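Ultraspiracle (Drosophila melanogaster, PDB 1HG4) probably acts as a nuclear hormone receptor and transcription factor, its ligand-binding domain holding a phospholipid and locked in an inactive conformation. Local coordinates at residues V64-A67 against R68-H72; R176-S179 against C180-I184; R13-E16 against A17-R20; L211-H214 against C215-H219; R197-I200 against E201-E205. All coordinates share one frame; numbering follows the deposited sequence.

Contact 1: residues V64-A67 against R68-H72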
loop_
_atom_site.group_PDB
_atom_site.type_symbol
_atom_site.label_atom_id
_atom_site.label_comp_id
_atom_site.label_asym_id
_atom_site.label_seq_id
_atom_site.Cartn_x
_atom_site.Cartn_y
_atom_site.Cartn_z
ATOM N N VAL A 64 -3.722 -25.815 3.834
ATOM C CA VAL A 64 -3.927 -24.992 5.020
ATOM C C VAL A 64 -2.640 -24.911 5.843
ATOM O O VAL A 64 -2.252 -23.832 6.281
ATOM C CB VAL A 64 -5.084 -25.556 5.892
ATOM C CG1 VAL A 64 -5.149 -24.829 7.219
ATOM C CG2 VAL A 64 -6.397 -25.410 5.142
ATOM N N GLU A 65 -1.965 -26.048 6.029
ATOM C CA GLU A 65 -0.723 -26.063 6.798
ATOM C C GLU A 65 0.370 -25.341 6.035
ATOM O O GLU A 65 1.275 -24.749 6.628
ATOM C CB GLU A 65 -0.300 -27.492 7.111
ATOM C CG GLU A 65 -1.275 -28.231 8.036
ATOM C CD GLU A 65 -1.656 -27.444 9.279
ATOM O OE1 GLU A 65 -0.769 -26.859 9.940
ATOM O OE2 GLU A 65 -2.854 -27.412 9.604
ATOM N N TYR A 66 0.277 -25.382 4.714
ATOM C CA TYR A 66 1.233 -24.687 3.852
ATOM C C TYR A 66 1.136 -23.181 4.105
ATOM O O TYR A 66 2.149 -22.533 4.375
ATOM C CB TYR A 66 0.918 -25.000 2.387
ATOM C CG TYR A 66 1.337 -23.943 1.398
ATOM C CD1 TYR A 66 2.682 -23.706 1.116
ATOM C CD2 TYR A 66 0.375 -23.192 0.717
ATOM C CE1 TYR A 66 3.062 -22.743 0.164
ATOM C CE2 TYR A 66 0.741 -22.232 -0.229
ATOM C CZ TYR A 66 2.078 -22.015 -0.506
ATOM O OH TYR A 66 2.401 -21.102 -1.482
ATOM N N ALA A 67 -0.080 -22.638 4.023
ATOM C CA ALA A 67 -0.310 -21.212 4.256
ATOM C C ALA A 67 0.081 -20.836 5.683
ATOM O O ALA A 67 0.598 -19.756 5.938
ATOM C CB ALA A 67 -1.779 -20.871 4.014
ATOM N N ARG A 68 -0.149 -21.749 6.613
ATOM C CA ARG A 68 0.181 -21.481 8.000
ATOM C C ARG A 68 1.674 -21.193 8.199
ATOM O O ARG A 68 2.050 -20.416 9.078
ATOM C CB ARG A 68 -0.244 -22.665 8.869
ATOM C CG ARG A 68 0.331 -22.617 10.261
ATOM C CD ARG A 68 -0.726 -22.809 11.300
ATOM N NE ARG A 68 -1.327 -24.137 11.286
ATOM C CZ ARG A 68 -2.446 -24.419 11.942
ATOM N NH1 ARG A 68 -3.046 -23.465 12.640
ATOM N NH2 ARG A 68 -2.973 -25.633 11.893
ATOM N N MET A 69 2.511 -21.825 7.381
ATOM C CA MET A 69 3.957 -21.654 7.463
ATOM C C MET A 69 4.485 -20.606 6.500
ATOM O O MET A 69 5.689 -20.377 6.440
ATOM C CB MET A 69 4.679 -22.984 7.191
ATOM C CG MET A 69 4.529 -24.014 8.303
ATOM S SD MET A 69 5.444 -25.523 7.968
ATOM C CE MET A 69 4.221 -26.378 6.892
ATOM N N MET A 70 3.597 -19.982 5.735
ATOM C CA MET A 70 4.034 -18.957 4.792
ATOM C C MET A 70 4.296 -17.659 5.539
ATOM O O MET A 70 3.563 -17.305 6.469
ATOM C CB MET A 70 2.992 -18.746 3.689
ATOM C CG MET A 70 3.033 -19.805 2.588
ATOM S SD MET A 70 4.508 -19.721 1.469
ATOM C CE MET A 70 3.945 -18.551 0.247
ATOM N N PRO A 71 5.363 -16.937 5.153
ATOM C CA PRO A 71 5.743 -15.664 5.788
ATOM C C PRO A 71 4.576 -14.695 5.952
ATOM O O PRO A 71 3.884 -14.383 4.975
ATOM C CB PRO A 71 6.818 -15.110 4.846
ATOM C CG PRO A 71 7.464 -16.347 4.303
ATOM C CD PRO A 71 6.264 -17.253 4.026
ATOM N N HIS A 72 4.360 -14.255 7.197
ATOM C CA HIS A 72 3.304 -13.293 7.563
ATOM C C HIS A 72 1.851 -13.760 7.555
ATOM O O HIS A 72 1.004 -13.124 8.197
ATOM C CB HIS A 72 3.411 -12.030 6.692
ATOM C CG HIS A 72 4.669 -11.254 6.923
ATOM N ND1 HIS A 72 4.745 -10.207 7.816
ATOM C CD2 HIS A 72 5.921 -11.421 6.430
ATOM C CE1 HIS A 72 5.988 -9.763 7.864
ATOM N NE2 HIS A 72 6.722 -10.483 7.033
#
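Val64 opens the last turn of helix 46-68 in the nuclear receptor ligand-binding domain by accepting the Arg68 N-H on its carbonyl, Arg68 N to Val64 O 3.0 Å. Glu65 bends its chain at chi2 (-49°) and lies alongside the Arg68 side chain. The arginine grips the carboxylate side-on with two nitrogens: Arg68 NE reaches Glu65 OE1 at 3.1 Å, within the guanidinium plane, and Arg68 NH2 reaches Glu65 OE2 at 2.9 Å through the syn lone pair. Carboxylate and guanidinium planes are twisted 43° apart. Glu65 OE2 is also bonded to Gln265, and the guanidinium makes weak bonds to the carbonyls of Gln265, Leu266 and Ala268. Tyr66 receives Met70 over one ring face, Met70 CG standing 4.0 Å from the ring centroid; Met70 SD lies obliquely, 3.6 Å from Tyr66 CE1, in a Met-aromatic contact. Tyr66 OH is buried without a polar partner. Past the last full turn, Met70 N takes Ala67 O, three residues back, at 3.0 Å. The two-pronged salt bridge, backed by Gln265, should fix the rotation of the arginine and tie the helix end to the C-terminal part of the chain.

Contact 2: residues R176-S179 against C180-I184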
loop_
_atom_site.group_PDB
_atom_site.type_symbol
_atom_site.label_atom_id
_atom_site.label_comp_id
_atom_site.label_asym_id
_atom_site.label_seq_id
_atom_site.Cartn_x
_atom_site.Cartn_y
_atom_site.Cartn_z
ATOM N N ARG A 176 11.358 -23.592 -8.501
ATOM C CA ARG A 176 11.430 -22.320 -7.806
ATOM C C ARG A 176 10.439 -21.332 -8.396
ATOM O O ARG A 176 9.774 -20.598 -7.674
ATOM C CB ARG A 176 12.850 -21.749 -7.872
ATOM C CG ARG A 176 13.654 -21.916 -6.573
ATOM C CD ARG A 176 14.582 -23.119 -6.587
ATOM N NE ARG A 176 14.580 -23.819 -5.303
ATOM C CZ ARG A 176 15.227 -24.960 -5.065
ATOM N NH1 ARG A 176 15.945 -25.535 -6.025
ATOM N NH2 ARG A 176 15.121 -25.546 -3.879
ATOM N N GLU A 177 10.321 -21.311 -9.712
ATOM C CA GLU A 177 9.372 -20.400 -10.340
ATOM C C GLU A 177 7.917 -20.771 -10.040
ATOM O O GLU A 177 7.075 -19.883 -9.921
ATOM C CB GLU A 177 9.617 -20.355 -11.849
ATOM C CG GLU A 177 11.064 -20.040 -12.154
ATOM C CD GLU A 177 11.372 -19.983 -13.622
ATOM O OE1 GLU A 177 11.017 -20.933 -14.347
ATOM O OE2 GLU A 177 11.986 -18.985 -14.048
ATOM N N LEU A 178 7.616 -22.068 -9.898
ATOM C CA LEU A 178 6.240 -22.483 -9.597
ATOM C C LEU A 178 5.866 -22.074 -8.166
ATOM O O LEU A 178 4.739 -21.646 -7.901
ATOM C CB LEU A 178 6.067 -24.003 -9.755
ATOM C CG LEU A 178 4.633 -24.474 -9.446
ATOM C CD1 LEU A 178 3.702 -24.135 -10.627
ATOM C CD2 LEU A 178 4.635 -25.969 -9.147
ATOM N N SER A 179 6.815 -22.220 -7.243
ATOM C CA SER A 179 6.584 -21.814 -5.867
ATOM C C SER A 179 6.248 -20.327 -5.824
ATOM O O SER A 179 5.360 -19.918 -5.081
ATOM C CB SER A 179 7.815 -22.065 -5.016
ATOM O OG SER A 179 8.014 -23.449 -4.861
ATOM N N CYS A 180 6.959 -19.524 -6.620
ATOM C CA CYS A 180 6.713 -18.083 -6.665
ATOM C C CYS A 180 5.318 -17.783 -7.214
ATOM O O CYS A 180 4.573 -16.970 -6.647
ATOM C CB CYS A 180 7.773 -17.370 -7.522
ATOM S SG CYS A 180 9.412 -17.195 -6.734
ATOM N N LEU A 181 4.952 -18.439 -8.310
ATOM C CA LEU A 181 3.625 -18.215 -8.884
ATOM C C LEU A 181 2.516 -18.558 -7.882
ATOM O O LEU A 181 1.517 -17.834 -7.760
ATOM C CB LEU A 181 3.452 -19.034 -10.164
ATOM C CG LEU A 181 4.316 -18.584 -11.355
ATOM C CD1 LEU A 181 4.018 -19.479 -12.565
ATOM C CD2 LEU A 181 4.009 -17.124 -11.702
ATOM N N LYS A 182 2.696 -19.651 -7.152
ATOM C CA LYS A 182 1.693 -20.061 -6.190
ATOM C C LYS A 182 1.568 -19.077 -5.034
ATOM O O LYS A 182 0.474 -18.835 -4.517
ATOM C CB LYS A 182 2.019 -21.467 -5.680
ATOM C CG LYS A 182 1.961 -22.512 -6.786
ATOM C CD LYS A 182 1.836 -23.925 -6.240
ATOM C CE LYS A 182 3.082 -24.359 -5.498
ATOM N NZ LYS A 182 2.956 -25.763 -5.014
ATOM N N ALA A 183 2.689 -18.496 -4.628
ATOM C CA ALA A 183 2.639 -17.526 -3.552
ATOM C C ALA A 183 1.933 -16.262 -4.073
ATOM O O ALA A 183 1.078 -15.687 -3.374
ATOM C CB ALA A 183 4.066 -17.201 -3.054
ATOM N N ILE A 184 2.268 -15.833 -5.293
ATOM C CA ILE A 184 1.631 -14.637 -5.855
ATOM C C ILE A 184 0.113 -14.830 -5.762
ATOM O O ILE A 184 -0.627 -13.890 -5.438
ATOM C CB ILE A 184 2.061 -14.404 -7.350
ATOM C CG1 ILE A 184 3.506 -13.941 -7.398
ATOM C CG2 ILE A 184 1.168 -13.369 -8.044
ATOM C CD1 ILE A 184 4.149 -14.187 -8.713
#
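Arg176 O accepts the Cys180 N-H at 3.2 Å, the first of four successive i to i+4 bonds that make residues 176-184 regular alpha-helix within helix 175-186, part of the mainly helical nuclear receptor ligand-binding domain. The series continues from Leu181 N to Glu177 O, Lys182 N to Leu178 O and Ala183 N to Ser179 O, at 3.0 to 3.1 Å. Side chains meet mostly the carbonyls one turn back. Lys182 leaves CA with CG beside the backbone N (chi1 -63°), which lays its methylene chain over the preceding turn: Lys182 CG touches Leu178 O at 3.1 Å, and Lys182 CE approaches Leu178 CG at 4.2 Å. A bend at chi3 (-67°) then carries the ammonium off to Glu18 of helix 11-24, its salt-bridge partner. Ser179 OG bonds to the same carboxylate and to Arg175 O, so a buried acid is met by both a charge and a hydroxyl from one helix face. Glu177 turns elsewhere, to Arg225 of helix 225-250. Leu181 CG rests 3.4 Å from Glu177 O, and its side chain packs on Leu230. Cys180 packs on Leu211 of helix 197-218 and Ile11 of helix 11-24, with its thiol directed back along the helix: Cys180 SG lies 3.5 Å from Arg176 O.

Contact 3: residues R13-E16 against A17-R20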
loop_
_atom_site.group_PDB
_atom_site.type_symbol
_atom_site.label_atom_id
_atom_site.label_comp_id
_atom_site.label_asym_id
_atom_site.label_seq_id
_atom_site.Cartn_x
_atom_site.Cartn_y
_atom_site.Cartn_z
ATOM N N ARG A 13 12.441 -20.177 1.693
ATOM C CA ARG A 13 11.520 -20.276 2.818
ATOM C C ARG A 13 10.146 -20.691 2.319
ATOM O O ARG A 13 9.391 -21.385 3.008
ATOM C CB ARG A 13 11.424 -18.939 3.552
ATOM C CG ARG A 13 11.376 -19.072 5.075
ATOM C CD ARG A 13 12.558 -19.893 5.575
ATOM N NE ARG A 13 13.331 -19.219 6.619
ATOM C CZ ARG A 13 14.446 -19.716 7.150
ATOM N NH1 ARG A 13 14.912 -20.887 6.729
ATOM N NH2 ARG A 13 15.097 -19.054 8.101
ATOM N N ILE A 14 9.825 -20.266 1.107
ATOM C CA ILE A 14 8.548 -20.613 0.519
ATOM C C ILE A 14 8.568 -22.076 0.085
ATOM O O ILE A 14 7.568 -22.775 0.178
ATOM C CB ILE A 14 8.246 -19.721 -0.680
ATOM C CG1 ILE A 14 8.134 -18.269 -0.210
ATOM C CG2 ILE A 14 6.971 -20.180 -1.345
ATOM C CD1 ILE A 14 7.927 -17.287 -1.324
ATOM N N ILE A 15 9.719 -22.532 -0.388
ATOM C CA ILE A 15 9.873 -23.909 -0.818
ATOM C C ILE A 15 9.714 -24.827 0.386
ATOM O O ILE A 15 9.019 -25.839 0.324
ATOM C CB ILE A 15 11.266 -24.143 -1.476
ATOM C CG1 ILE A 15 11.209 -23.767 -2.959
ATOM C CG2 ILE A 15 11.690 -25.608 -1.347
ATOM C CD1 ILE A 15 10.310 -24.680 -3.778
ATOM N N GLU A 16 10.349 -24.458 1.485
ATOM C CA GLU A 16 10.285 -25.258 2.692
ATOM C C GLU A 16 8.852 -25.474 3.175
ATOM O O GLU A 16 8.505 -26.552 3.652
ATOM C CB GLU A 16 11.111 -24.607 3.799
ATOM C CG GLU A 16 11.479 -25.579 4.906
ATOM C CD GLU A 16 12.494 -25.012 5.870
ATOM O OE1 GLU A 16 12.116 -24.135 6.680
ATOM O OE2 GLU A 16 13.668 -25.443 5.809
ATOM N N ALA A 17 8.025 -24.444 3.060
ATOM C CA ALA A 17 6.638 -24.539 3.478
ATOM C C ALA A 17 5.890 -25.588 2.648
ATOM O O ALA A 17 5.192 -26.442 3.192
ATOM C CB ALA A 17 5.958 -23.182 3.332
ATOM N N GLU A 18 6.038 -25.517 1.329
ATOM C CA GLU A 18 5.371 -26.449 0.440
ATOM C C GLU A 18 5.783 -27.871 0.745
ATOM O O GLU A 18 4.941 -28.733 0.994
ATOM C CB GLU A 18 5.721 -26.152 -1.013
ATOM C CG GLU A 18 5.101 -24.893 -1.580
ATOM C CD GLU A 18 5.603 -24.603 -2.984
ATOM O OE1 GLU A 18 5.547 -25.510 -3.840
ATOM O OE2 GLU A 18 6.055 -23.470 -3.234
ATOM N N GLN A 19 7.091 -28.107 0.724
ATOM C CA GLN A 19 7.641 -29.432 0.967
ATOM C C GLN A 19 7.254 -30.038 2.301
ATOM O O GLN A 19 6.830 -31.182 2.357
ATOM C CB GLN A 19 9.158 -29.394 0.831
ATOM C CG GLN A 19 9.617 -29.321 -0.611
ATOM C CD GLN A 19 11.101 -29.053 -0.762
ATOM O OE1 GLN A 19 11.662 -29.253 -1.836
ATOM N NE2 GLN A 19 11.741 -28.583 0.306
ATOM N N ARG A 20 7.396 -29.281 3.378
ATOM C CA ARG A 20 7.045 -29.800 4.686
ATOM C C ARG A 20 5.545 -30.076 4.791
ATOM O O ARG A 20 5.138 -31.072 5.365
ATOM C CB ARG A 20 7.480 -28.823 5.783
ATOM C CG ARG A 20 8.981 -28.557 5.814
ATOM C CD ARG A 20 9.358 -27.779 7.068
ATOM N NE ARG A 20 9.209 -28.591 8.267
ATOM C CZ ARG A 20 8.859 -28.113 9.456
ATOM N NH1 ARG A 20 8.621 -26.814 9.613
ATOM N NH2 ARG A 20 8.735 -28.937 10.485
#
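Glu16 O and Ile15 O take the two firmer bonds here. Gln19 N reaches Ile15 O at 3.0 Å in a nearly straight bond (N-H...O 175°), and Arg20 N reaches Glu16 O, also at 3.0 Å. The preceding pair, Ala17 N to Arg13 O and Glu18 N to Ile14 O, is long and weak. Among the side chains Glu18 carries the strongest charge interactions, all directed outside the turn: one carboxylate oxygen meets Arg175 and Lys182, the other Ser179. Its extended chain passes Ile14, with Glu18 OE2 3.9 Å from Ile14 CG2. Ile15 holds its CG2 methyl anti to the backbone N, and Gln19, extended beyond CG (chi2 171°), brings the flat face of its amide over that methyl, Ile15 CG2 touching Gln19 NE2 at 3.4 Å and Gln19 CD at 3.5 Å. Glu16 and Arg20 run alongside each other, and their aliphatic parts meet where Glu16 CG lies 3.7 Å from Arg20 CD. Their charged ends stay 5.3 Å apart, Glu16 OE1 to Arg20 NH1, and the two planes are turned 80° to each other, leaving at most a loose electrostatic attraction. Helix 11-24 has two faces here: Glu16 and Arg20 are exposed, Arg20 touching Met69, whereas Ile15 packs on helix 175-186 and Ala17 and Glu18 on Tyr66 of helix 46-68, both helices of the nuclear receptor ligand-binding domain.

Contact 4: residues L211-H214 against C215-H219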
loop_
_atom_site.group_PDB
_atom_site.type_symbol
_atom_site.label_atom_id
_atom_site.label_comp_id
_atom_site.label_asym_id
_atom_site.label_seq_id
_atom_site.Cartn_x
_atom_site.Cartn_y
_atom_site.Cartn_z
ATOM N N LEU A 211 11.002 -13.633 -7.610
ATOM C CA LEU A 211 10.839 -14.245 -8.914
ATOM C C LEU A 211 11.754 -13.595 -9.941
ATOM O O LEU A 211 12.475 -14.288 -10.667
ATOM C CB LEU A 211 9.378 -14.158 -9.365
ATOM C CG LEU A 211 9.047 -14.882 -10.677
ATOM C CD1 LEU A 211 9.411 -16.359 -10.553
ATOM C CD2 LEU A 211 7.579 -14.717 -11.009
ATOM N N ASP A 212 11.741 -12.264 -9.984
ATOM C CA ASP A 212 12.567 -11.507 -10.925
ATOM C C ASP A 212 14.049 -11.811 -10.733
ATOM O O ASP A 212 14.760 -12.047 -11.702
ATOM C CB ASP A 212 12.312 -9.999 -10.765
ATOM C CG ASP A 212 12.978 -9.174 -11.853
ATOM O OD1 ASP A 212 12.543 -9.277 -13.014
ATOM O OD2 ASP A 212 13.943 -8.437 -11.559
ATOM N N GLU A 213 14.509 -11.817 -9.485
ATOM C CA GLU A 213 15.907 -12.119 -9.192
ATOM C C GLU A 213 16.279 -13.496 -9.725
ATOM O O GLU A 213 17.329 -13.672 -10.343
ATOM C CB GLU A 213 16.152 -12.068 -7.690
ATOM C CG GLU A 213 17.583 -12.377 -7.289
ATOM C CD GLU A 213 17.795 -12.333 -5.781
ATOM O OE1 GLU A 213 17.040 -13.007 -5.046
ATOM O OE2 GLU A 213 18.721 -11.631 -5.327
ATOM N N HIS A 214 15.413 -14.469 -9.482
ATOM C CA HIS A 214 15.654 -15.815 -9.961
ATOM C C HIS A 214 15.773 -15.766 -11.489
ATOM O O HIS A 214 16.624 -16.421 -12.077
ATOM C CB HIS A 214 14.500 -16.733 -9.556
ATOM C CG HIS A 214 14.693 -18.149 -9.986
ATOM N ND1 HIS A 214 15.562 -19.007 -9.347
ATOM C CD2 HIS A 214 14.176 -18.840 -11.028
ATOM C CE1 HIS A 214 15.573 -20.167 -9.979
ATOM N NE2 HIS A 214 14.741 -20.092 -11.003
ATOM N N CYS A 215 14.903 -14.989 -12.124
ATOM C CA CYS A 215 14.925 -14.836 -13.570
ATOM C C CYS A 215 16.243 -14.218 -14.011
ATOM O O CYS A 215 16.900 -14.717 -14.940
ATOM C CB CYS A 215 13.780 -13.938 -14.023
ATOM S SG CYS A 215 12.186 -14.776 -14.102
ATOM N N ARG A 216 16.619 -13.131 -13.339
ATOM C CA ARG A 216 17.853 -12.424 -13.636
ATOM C C ARG A 216 19.055 -13.337 -13.470
ATOM O O ARG A 216 19.920 -13.412 -14.334
ATOM C CB ARG A 216 18.019 -11.227 -12.702
ATOM C CG ARG A 216 16.879 -10.238 -12.734
ATOM C CD ARG A 216 16.882 -9.437 -14.006
ATOM N NE ARG A 216 17.212 -8.036 -13.757
ATOM C CZ ARG A 216 18.383 -7.604 -13.302
ATOM N NH1 ARG A 216 19.360 -8.468 -13.036
ATOM N NH2 ARG A 216 18.585 -6.304 -13.125
ATOM N N LEU A 217 19.104 -14.024 -12.341
ATOM C CA LEU A 217 20.205 -14.918 -12.025
ATOM C C LEU A 217 20.315 -16.145 -12.904
ATOM O O LEU A 217 21.398 -16.461 -13.385
ATOM C CB LEU A 217 20.095 -15.361 -10.571
ATOM C CG LEU A 217 20.898 -14.581 -9.530
ATOM C CD1 LEU A 217 21.121 -13.126 -9.966
ATOM C CD2 LEU A 217 20.162 -14.665 -8.196
ATOM N N GLU A 218 19.201 -16.835 -13.117
ATOM C CA GLU A 218 19.209 -18.063 -13.910
ATOM C C GLU A 218 18.890 -17.947 -15.391
ATOM O O GLU A 218 19.243 -18.833 -16.164
ATOM C CB GLU A 218 18.267 -19.094 -13.275
ATOM C CG GLU A 218 18.700 -19.496 -11.877
ATOM C CD GLU A 218 20.091 -20.107 -11.870
ATOM O OE1 GLU A 218 20.396 -20.913 -12.784
ATOM O OE2 GLU A 218 20.879 -19.783 -10.949
ATOM N N HIS A 219 18.222 -16.871 -15.789
ATOM C CA HIS A 219 17.859 -16.691 -17.188
ATOM C C HIS A 219 18.178 -15.280 -17.695
ATOM O O HIS A 219 17.342 -14.603 -18.288
ATOM C CB HIS A 219 16.374 -17.003 -17.360
ATOM C CG HIS A 219 16.010 -18.416 -17.032
ATOM N ND1 HIS A 219 16.130 -19.445 -17.941
ATOM C CD2 HIS A 219 15.525 -18.973 -15.896
ATOM C CE1 HIS A 219 15.732 -20.574 -17.380
ATOM N NE2 HIS A 219 15.359 -20.316 -16.139
#
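His214 receives the Glu218 side chain over one face of its imidazole, Glu218 CG standing 4.1 Å from the ring centroid in a CH-pi contact. With CG opposite the backbone N (chi1 -179°), the ring is carried forward along the helix toward the next turn. Glu218 bends at chi2 (-60°) and takes its carboxylate onward, Glu218 OE2 remaining 5.6 Å from His214 ND1. One residue back, Glu213 and Leu217 lie side by side, and Leu217 CD2 touches Glu213 CG at 3.6 Å. Asp212 and Arg216 form a long salt bridge of charges only, with no N-H pointed at the oxygen: Asp212 OD2 is 4.0 Å from Arg216 NE, well out of the guanidinium plane, and the nearer approach is Asp212 OD2 to Arg216 CG at 3.6 Å. Beneath these pairs runs the i to i+4 ladder of helix 197-218, close to its C-terminal end, in the helical fold of the nuclear receptor ligand-binding domain. Arg216 N to Asp212 O and Leu217 N to Glu213 O are short, both 2.7 Å. His219, the first residue to leave helical angles, still bonds through its N to Cys215 O. The buried Cys215 side chain packs on Arg225 of helix 225-250, where Leu211 meets Phe226. His214 NE2 bonds to Asp174, which probably fixes the ring's rotation while Arg176 and Glu177 of helix 175-186 pack on it. Asp212 OD2 accepts the backbone N-H of Leu78 of a second subunit, and Arg216 packs on the same Leu78.

Contact 5: residues R197-I200 against E201-E205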
loop_
_atom_site.group_PDB
_atom_site.type_symbol
_atom_site.label_atom_id
_atom_site.label_comp_id
_atom_site.label_asym_id
_atom_site.label_seq_id
_atom_site.Cartn_x
_atom_site.Cartn_y
_atom_site.Cartn_z
ATOM N N ARG A 197 -5.172 -5.418 3.329
ATOM C CA ARG A 197 -4.774 -5.349 1.928
ATOM C C ARG A 197 -3.329 -4.934 1.718
ATOM O O ARG A 197 -2.620 -5.563 0.940
ATOM C CB ARG A 197 -5.669 -4.377 1.155
ATOM C CG ARG A 197 -7.103 -4.844 0.962
ATOM C CD ARG A 197 -7.877 -3.875 0.066
ATOM N NE ARG A 197 -9.324 -4.073 0.166
ATOM C CZ ARG A 197 -9.998 -5.098 -0.359
ATOM N NH1 ARG A 197 -9.368 -6.049 -1.045
ATOM N NH2 ARG A 197 -11.311 -5.179 -0.181
ATOM N N ALA A 198 -2.893 -3.878 2.405
ATOM C CA ALA A 198 -1.521 -3.383 2.264
ATOM C C ALA A 198 -0.483 -4.449 2.602
ATOM O O ALA A 198 0.415 -4.731 1.812
ATOM C CB ALA A 198 -1.314 -2.144 3.141
ATOM N N GLU A 199 -0.608 -5.026 3.790
ATOM C CA GLU A 199 0.304 -6.079 4.222
ATOM C C GLU A 199 0.363 -7.226 3.213
ATOM O O GLU A 199 1.440 -7.728 2.903
ATOM C CB GLU A 199 -0.129 -6.621 5.582
ATOM C CG GLU A 199 0.443 -7.995 5.913
ATOM C CD GLU A 199 1.911 -7.965 6.320
ATOM O OE1 GLU A 199 2.589 -6.946 6.071
ATOM O OE2 GLU A 199 2.384 -8.978 6.885
ATOM N N ILE A 200 -0.789 -7.633 2.689
ATOM C CA ILE A 200 -0.837 -8.730 1.729
ATOM C C ILE A 200 -0.175 -8.370 0.378
ATOM O O ILE A 200 0.583 -9.170 -0.196
ATOM C CB ILE A 200 -2.309 -9.189 1.530
ATOM C CG1 ILE A 200 -2.915 -9.559 2.886
ATOM C CG2 ILE A 200 -2.374 -10.397 0.642
ATOM C CD1 ILE A 200 -4.364 -9.990 2.814
ATOM N N GLU A 201 -0.450 -7.164 -0.116
ATOM C CA GLU A 201 0.125 -6.700 -1.377
ATOM C C GLU A 201 1.636 -6.641 -1.261
ATOM O O GLU A 201 2.362 -6.860 -2.230
ATOM C CB GLU A 201 -0.402 -5.304 -1.729
ATOM C CG GLU A 201 0.367 -4.601 -2.851
ATOM C CD GLU A 201 0.213 -5.258 -4.240
ATOM O OE1 GLU A 201 -0.627 -6.167 -4.407
ATOM O OE2 GLU A 201 0.930 -4.841 -5.179
ATOM N N MET A 202 2.105 -6.340 -0.060
ATOM C CA MET A 202 3.527 -6.228 0.196
ATOM C C MET A 202 4.190 -7.614 0.059
ATOM O O MET A 202 5.206 -7.765 -0.629
ATOM C CB MET A 202 3.730 -5.609 1.587
ATOM C CG MET A 202 4.906 -4.650 1.672
ATOM S SD MET A 202 5.044 -3.523 0.230
ATOM C CE MET A 202 6.300 -4.385 -0.707
ATOM N N CYS A 203 3.618 -8.622 0.707
ATOM C CA CYS A 203 4.132 -9.981 0.585
ATOM C C CYS A 203 4.195 -10.339 -0.911
ATOM O O CYS A 203 5.206 -10.857 -1.393
ATOM C CB CYS A 203 3.197 -10.964 1.285
ATOM S SG CYS A 203 2.974 -10.670 3.065
ATOM N N ARG A 204 3.114 -10.062 -1.642
ATOM C CA ARG A 204 3.091 -10.377 -3.066
ATOM C C ARG A 204 4.240 -9.701 -3.794
ATOM O O ARG A 204 4.917 -10.320 -4.616
ATOM C CB ARG A 204 1.769 -9.933 -3.704
ATOM C CG ARG A 204 1.799 -9.936 -5.228
ATOM C CD ARG A 204 0.436 -9.633 -5.845
ATOM N NE ARG A 204 -0.462 -10.783 -5.784
ATOM C CZ ARG A 204 -1.655 -10.846 -6.378
ATOM N NH1 ARG A 204 -2.113 -9.819 -7.093
ATOM N NH2 ARG A 204 -2.387 -11.951 -6.256
ATOM N N GLU A 205 4.468 -8.428 -3.492
ATOM C CA GLU A 205 5.539 -7.702 -4.148
ATOM C C GLU A 205 6.914 -8.246 -3.790
ATOM O O GLU A 205 7.835 -8.214 -4.610
ATOM C CB GLU A 205 5.412 -6.201 -3.848
ATOM C CG GLU A 205 4.225 -5.584 -4.596
ATOM C CD GLU A 205 4.036 -4.107 -4.327
ATOM O OE1 GLU A 205 5.018 -3.440 -3.946
ATOM O OE2 GLU A 205 2.901 -3.611 -4.517
#
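Glu201 N bonds to Arg197 O at 2.9 Å, opening the i to i+4 ladder in the first turns of helix 197-218, a long helix of the nuclear receptor ligand-binding fold that here meets other subunits. Glu201 CB rests against Arg197 O, and the side chain packs on Pro189. Arg197 turns its own guanidinium away to the carbonyls of Pro189 and Ile191. Next, Met202 N bonds to Ala198 O at 3.0 Å and only weakly to Glu199 O. Met202 CB settles between these two carbonyls, 3.4 Å from each of Ala198 O and Glu199 O, before the thioether folds outward to pack on Glu199 of a second subunit. Cys203 N follows with a bond to Glu199 O, and its side chain packs on Phe9 and Tyr187. Arg204 N binds Ile200 O at 3.0 Å, while the guanidinium reaches across to the carbonyl of Ile184, joining this helix to helix 175-186. Glu205 bonds to the backbone N-H groups of Ala198 and Glu199 of the second subunit; reciprocally, the Ala198 and Glu199 N-H groups of this chain donate to Glu205 of a third subunit, so a carboxylate meets the N-terminal turn of a neighbouring helix. Within the turn, Cys203 keeps SG beside its backbone N (chi1 -60°), which brings the thiol near the carbonyl four residues back, Cys203 SG 3.3 Å from Glu199 O.

Overall arrangement
Along the chain the order is contact 3, contact 1, contact 2, contact 5, contact 4, each a local turn of one helix or helix end. Contact 3 on helix 11-24 lies close to both contact 1, at the end of helix 46-68 (centres 9 Å apart), and contact 2 on helix 175-186 (11 Å). Contacts 5 and 4 occupy the two ends of helix 197-218, with centres 21 Å apart, and contact 2 touches both. Contact 1 reaches contact 5 through the loop at His72. The N-terminal helix is thus packed into the helical domain, while helix 197-218 faces a second subunit at both contacts. The bound phospholipid lies about 12 Å from the side chain of Lys182 and about 13 Å from that of Val64.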